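Local coordinates for protein kinectin 1 (Kinesin receptor) (Legionella pneumophila, PDB 4MU6) that is a Legionella effector of unknown function, probably membrane-anchored through its transmembrane part and represented here by its elongated, largely helical N-terminal coiled-coil domain, at residues 73-84 against 204-215. Residues are numbered along the deposited sequence; the frame is centred on the assembly and turned at random.
Sequences YKAQLAEDKIQK and RVKRAQARIGYN
Asp-80 OD2 takes hydrogen bonds from two arginines of the facing helix and a third from a bridging water, the heart of a buried salt-bridge network of Asp-80 with Arg-207 and Arg-211. Arg-207 NE meets Asp-80 OD2 at 2.9 Å through the syn lone pair, while its NH2 bonds OD1, a side-on grip for which the arginine chain bends at chi3 (-71°). Arg-211 NH2 reaches Asp-80 OD2 from above the carboxylate plane at 3.1 Å, in a nearly straight bond (170°). Gln-76 NE2, one turn earlier, bonds OD1 from the face opposite Arg-207 NH2, and its OE1 is held by Asn-229 and Ser-226. A short aspartate suits this place: bonds to both oxygens hold its carboxylate against rotation, and the two guanidinium groups probably stabilise its charge.

Arg-211, extended from CG to NE, is a knob in a hole between Tyr-73, Gln-76, Leu-77 and Asp-80. Leu-77 CD1 lies 3.5 Å above the centre of its guanidinium plane, an apolar cover that leaves its N-H groups to Asp-80 and two waters. Beyond it, Tyr-73 OH accepts from Asn-215 ND2 (2.9 Å), and the Tyr-73 ring packs obliquely on Tyr-214. At the other end Gln-83 OE1 receives Arg-204 NH1 at 2.7 Å, a nitrogen also salt-bridged to Asp-87.

This is roughly antiparallel helix packing, where helix 43-105 is predicted to be coiled coil: segments 73-84 and 204-215, whose axes come within 11.2 Å with N-to-C directions 145° apart, join helices 43-105 and 158-217 beside the start of helix 227-273.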
loop_
_atom_site.group_PDB
_atom_site.type_symbol
_atom_site.label_atom_id
_atom_site.label_comp_id
_atom_site.label_asym_id
_atom_site.label_seq_id
_atom_site.Cartn_x
_atom_site.Cartn_y
_atom_site.Cartn_z
ATOM N N TYR A 73 3.602 -3.566 -2.393
ATOM C CA TYR A 73 4.308 -4.681 -1.793
ATOM C C TYR A 73 5.767 -4.646 -2.204
ATOM O O TYR A 73 6.654 -4.754 -1.356
ATOM C CB TYR A 73 3.682 -6.006 -2.222
ATOM C CG TYR A 73 4.432 -7.255 -1.809
ATOM C CD1 TYR A 73 5.425 -7.792 -2.622
ATOM C CD2 TYR A 73 4.123 -7.921 -0.626
ATOM C CE1 TYR A 73 6.095 -8.953 -2.269
ATOM C CE2 TYR A 73 4.786 -9.090 -0.264
ATOM C CZ TYR A 73 5.767 -9.597 -1.101
ATOM O OH TYR A 73 6.450 -10.736 -0.758
ATOM N N LYS A 74 5.995 -4.498 -3.506
ATOM C CA LYS A 74 7.330 -4.587 -4.095
ATOM C C LYS A 74 8.200 -3.390 -3.722
ATOM O O LYS A 74 9.418 -3.514 -3.566
ATOM C CB LYS A 74 7.227 -4.681 -5.624
ATOM C CG LYS A 74 6.609 -5.990 -6.158
ATOM C CD LYS A 74 6.281 -5.886 -7.654
ATOM C CE LYS A 74 5.839 -7.226 -8.233
ATOM N NZ LYS A 74 5.333 -7.114 -9.642
ATOM N N ALA A 75 7.568 -2.226 -3.620
ATOM C CA ALA A 75 8.287 -1.001 -3.324
ATOM C C ALA A 75 8.790 -1.082 -1.887
ATOM O O ALA A 75 9.946 -0.774 -1.611
ATOM C CB ALA A 75 7.389 0.206 -3.532
ATOM N N GLN A 76 7.929 -1.530 -0.977
ATOM C CA GLN A 76 8.344 -1.702 0.416
ATOM C C GLN A 76 9.437 -2.748 0.578
ATOM O O GLN A 76 10.348 -2.570 1.399
ATOM C CB GLN A 76 7.175 -2.074 1.320
ATOM C CG GLN A 76 7.575 -2.193 2.790
ATOM C CD GLN A 76 7.777 -0.839 3.461
ATOM O OE1 GLN A 76 6.850 -0.029 3.541
ATOM N NE2 GLN A 76 8.990 -0.597 3.966
ATOM N N LEU A 77 9.333 -3.848 -0.168
ATOM C CA LEU A 77 10.356 -4.883 -0.092
ATOM C C LEU A 77 11.702 -4.296 -0.493
ATOM O O LEU A 77 12.681 -4.421 0.239
ATOM C CB LEU A 77 10.014 -6.108 -0.942
ATOM C CG LEU A 77 10.949 -7.311 -0.723
ATOM C CD1 LEU A 77 11.048 -7.723 0.759
ATOM C CD2 LEU A 77 10.531 -8.511 -1.570
ATOM N N ALA A 78 11.739 -3.626 -1.640
ATOM C CA ALA A 78 12.959 -2.952 -2.084
ATOM C C ALA A 78 13.523 -1.925 -1.064
ATOM O O ALA A 78 14.737 -1.852 -0.862
ATOM C CB ALA A 78 12.737 -2.302 -3.462
ATOM N N GLU A 79 12.649 -1.145 -0.426
ATOM C CA GLU A 79 13.089 -0.186 0.595
ATOM C C GLU A 79 13.750 -0.929 1.738
ATOM O O GLU A 79 14.791 -0.515 2.245
ATOM C CB GLU A 79 11.908 0.603 1.164
ATOM C CG GLU A 79 11.652 1.962 0.553
ATOM C CD GLU A 79 10.481 2.672 1.216
ATOM O OE1 GLU A 79 9.321 2.446 0.797
ATOM O OE2 GLU A 79 10.718 3.445 2.169
ATOM N N ASP A 80 13.120 -2.025 2.149
ATOM C CA ASP A 80 13.623 -2.821 3.257
ATOM C C ASP A 80 14.967 -3.483 2.958
ATOM O O ASP A 80 15.794 -3.615 3.860
ATOM C CB ASP A 80 12.598 -3.866 3.691
ATOM C CG ASP A 80 11.449 -3.261 4.457
ATOM O OD1 ASP A 80 11.440 -2.028 4.612
ATOM O OD2 ASP A 80 10.539 -4.008 4.889
ATOM N N LYS A 81 15.195 -3.888 1.708
ATOM C CA LYS A 81 16.486 -4.481 1.348
ATOM C C LYS A 81 17.598 -3.431 1.317
ATOM O O LYS A 81 18.742 -3.716 1.680
ATOM C CB LYS A 81 16.417 -5.246 0.025
ATOM C CG LYS A 81 15.611 -6.551 0.104
ATOM C CD LYS A 81 15.394 -7.157 -1.296
ATOM C CE LYS A 81 14.399 -8.315 -1.290
ATOM N NZ LYS A 81 13.967 -8.683 -2.681
ATOM N N ILE A 82 17.251 -2.218 0.897
ATOM C CA ILE A 82 18.181 -1.098 0.921
ATOM C C ILE A 82 18.552 -0.718 2.346
ATOM O O ILE A 82 19.725 -0.559 2.658
ATOM C CB ILE A 82 17.601 0.137 0.207
ATOM C CG1 ILE A 82 17.633 -0.077 -1.304
ATOM C CG2 ILE A 82 18.378 1.392 0.578
ATOM C CD1 ILE A 82 18.974 -0.582 -1.810
ATOM N N GLN A 83 17.551 -0.577 3.211
ATOM C CA GLN A 83 17.810 -0.179 4.591
ATOM C C GLN A 83 18.619 -1.252 5.328
ATOM O O GLN A 83 19.387 -0.946 6.237
ATOM C CB GLN A 83 16.499 0.107 5.326
ATOM C CG GLN A 83 16.675 0.514 6.784
ATOM C CD GLN A 83 15.364 0.516 7.555
ATOM O OE1 GLN A 83 14.796 -0.544 7.876
ATOM N NE2 GLN A 83 14.869 1.709 7.852
ATOM N N LYS A 84 18.451 -2.510 4.923
ATOM C CA LYS A 84 19.192 -3.596 5.528
ATOM C C LYS A 84 20.670 -3.531 5.189
ATOM O O LYS A 84 21.509 -3.747 6.053
ATOM C CB LYS A 84 18.642 -4.953 5.131
ATOM C CG LYS A 84 19.107 -6.050 6.054
ATOM C CD LYS A 84 18.618 -7.419 5.605
ATOM C CE LYS A 84 19.059 -8.484 6.603
ATOM N NZ LYS A 84 20.460 -8.240 7.054
ATOM N N ARG A 204 11.520 -4.592 10.241
ATOM C CA ARG A 204 11.685 -5.357 9.013
ATOM C C ARG A 204 11.224 -6.802 9.207
ATOM O O ARG A 204 10.532 -7.359 8.347
ATOM C CB ARG A 204 13.123 -5.303 8.493
ATOM C CG ARG A 204 13.474 -4.010 7.779
ATOM C CD ARG A 204 14.841 -4.090 7.081
ATOM N NE ARG A 204 15.926 -4.526 7.960
ATOM C CZ ARG A 204 16.738 -3.702 8.625
ATOM N NH1 ARG A 204 16.603 -2.383 8.513
ATOM N NH2 ARG A 204 17.699 -4.197 9.392
ATOM N N VAL A 205 11.580 -7.390 10.349
ATOM C CA VAL A 205 11.133 -8.745 10.691
ATOM C C VAL A 205 9.612 -8.838 10.769
ATOM O O VAL A 205 9.018 -9.804 10.294
ATOM C CB VAL A 205 11.748 -9.227 12.042
ATOM C CG1 VAL A 205 11.150 -10.557 12.486
ATOM C CG2 VAL A 205 13.263 -9.332 11.932
ATOM N N LYS A 206 8.977 -7.842 11.377
ATOM C CA LYS A 206 7.516 -7.839 11.464
ATOM C C LYS A 206 6.866 -7.757 10.070
ATOM O O LYS A 206 5.885 -8.450 9.791
ATOM C CB LYS A 206 7.035 -6.690 12.364
ATOM C CG LYS A 206 7.286 -6.918 13.872
ATOM C CD LYS A 206 7.364 -5.573 14.627
ATOM C CE LYS A 206 7.076 -5.719 16.117
ATOM N NZ LYS A 206 7.228 -4.409 16.838
ATOM N N ARG A 207 7.415 -6.918 9.191
ATOM C CA ARG A 207 6.875 -6.829 7.837
ATOM C C ARG A 207 7.100 -8.146 7.083
ATOM O O ARG A 207 6.222 -8.604 6.353
ATOM C CB ARG A 207 7.421 -5.617 7.065
ATOM C CG ARG A 207 6.940 -4.270 7.634
ATOM C CD ARG A 207 7.235 -3.095 6.716
ATOM N NE ARG A 207 8.643 -2.741 6.628
ATOM C CZ ARG A 207 9.233 -1.861 7.435
ATOM N NH1 ARG A 207 8.525 -1.271 8.395
ATOM N NH2 ARG A 207 10.524 -1.564 7.282
ATOM N N ALA A 208 8.270 -8.747 7.284
ATOM C CA ALA A 208 8.601 -10.015 6.670
ATOM C C ALA A 208 7.684 -11.136 7.169
ATOM O O ALA A 208 7.344 -12.053 6.426
ATOM C CB ALA A 208 10.061 -10.359 6.918
ATOM N N GLN A 209 7.275 -11.055 8.426
ATOM C CA GLN A 209 6.318 -12.020 8.936
ATOM C C GLN A 209 4.979 -11.863 8.204
ATOM O O GLN A 209 4.347 -12.858 7.801
ATOM C CB GLN A 209 6.116 -11.824 10.430
ATOM C CG GLN A 209 5.151 -12.823 11.051
ATOM C CD GLN A 209 5.800 -14.165 11.349
ATOM O OE1 GLN A 209 6.982 -14.375 11.067
ATOM N NE2 GLN A 209 5.028 -15.084 11.924
ATOM N N ALA A 210 4.555 -10.610 8.028
ATOM C CA ALA A 210 3.287 -10.328 7.361
ATOM C C ALA A 210 3.312 -10.843 5.935
ATOM O O ALA A 210 2.286 -11.277 5.405
ATOM C CB ALA A 210 2.985 -8.833 7.367
ATOM N N ARG A 211 4.479 -10.781 5.303
ATOM C CA ARG A 211 4.589 -11.240 3.927
ATOM C C ARG A 211 4.285 -12.731 3.798
ATOM O O ARG A 211 3.706 -13.157 2.799
ATOM C CB ARG A 211 5.947 -10.887 3.311
ATOM C CG ARG A 211 6.139 -9.381 3.107
ATOM C CD ARG A 211 7.393 -9.068 2.300
ATOM N NE ARG A 211 7.670 -7.641 2.329
ATOM C CZ ARG A 211 8.518 -7.044 3.166
ATOM N NH1 ARG A 211 9.222 -7.748 4.046
ATOM N NH2 ARG A 211 8.671 -5.739 3.115
ATOM N N ILE A 212 4.656 -13.513 4.812
ATOM C CA ILE A 212 4.329 -14.937 4.827
ATOM C C ILE A 212 2.817 -15.141 4.743
ATOM O O ILE A 212 2.344 -15.975 4.000
ATOM C CB ILE A 212 4.849 -15.630 6.106
ATOM C CG1 ILE A 212 6.385 -15.587 6.170
ATOM C CG2 ILE A 212 4.325 -17.047 6.181
ATOM C CD1 ILE A 212 7.069 -16.420 5.092
ATOM N N GLY A 213 2.061 -14.371 5.515
ATOM C CA GLY A 213 0.616 -14.465 5.486
ATOM C C GLY A 213 0.057 -13.964 4.164
ATOM O O GLY A 213 -0.791 -14.618 3.554
ATOM N N TYR A 214 0.541 -12.809 3.713
ATOM C CA TYR A 214 0.041 -12.228 2.468
ATOM C C TYR A 214 0.296 -13.145 1.285
ATOM O O TYR A 214 -0.589 -13.361 0.457
ATOM C CB TYR A 214 0.661 -10.851 2.208
ATOM C CG TYR A 214 0.331 -10.264 0.845
ATOM C CD1 TYR A 214 -0.928 -9.726 0.578
ATOM C CD2 TYR A 214 1.276 -10.253 -0.177
ATOM C CE1 TYR A 214 -1.230 -9.185 -0.661
ATOM C CE2 TYR A 214 0.981 -9.705 -1.423
ATOM C CZ TYR A 214 -0.269 -9.174 -1.654
ATOM O OH TYR A 214 -0.564 -8.638 -2.881
ATOM N N ASN A 215 1.508 -13.684 1.200
ATOM C CA ASN A 215 1.888 -14.491 0.050
ATOM C C ASN A 215 1.141 -15.836 -0.025
ATOM O O ASN A 215 1.185 -16.516 -1.047
ATOM C CB ASN A 215 3.402 -14.712 0.025
ATOM C CG ASN A 215 4.162 -13.520 -0.532
ATOM O OD1 ASN A 215 3.711 -12.853 -1.455
ATOM N ND2 ASN A 215 5.325 -13.255 0.029
HETATM O O HOH W 1 6.161 -5.517 1.408
HETATM O O HOH W 2 11.128 -6.511 5.768
HETATM O O HOH W 3 12.282 -0.601 9.341
#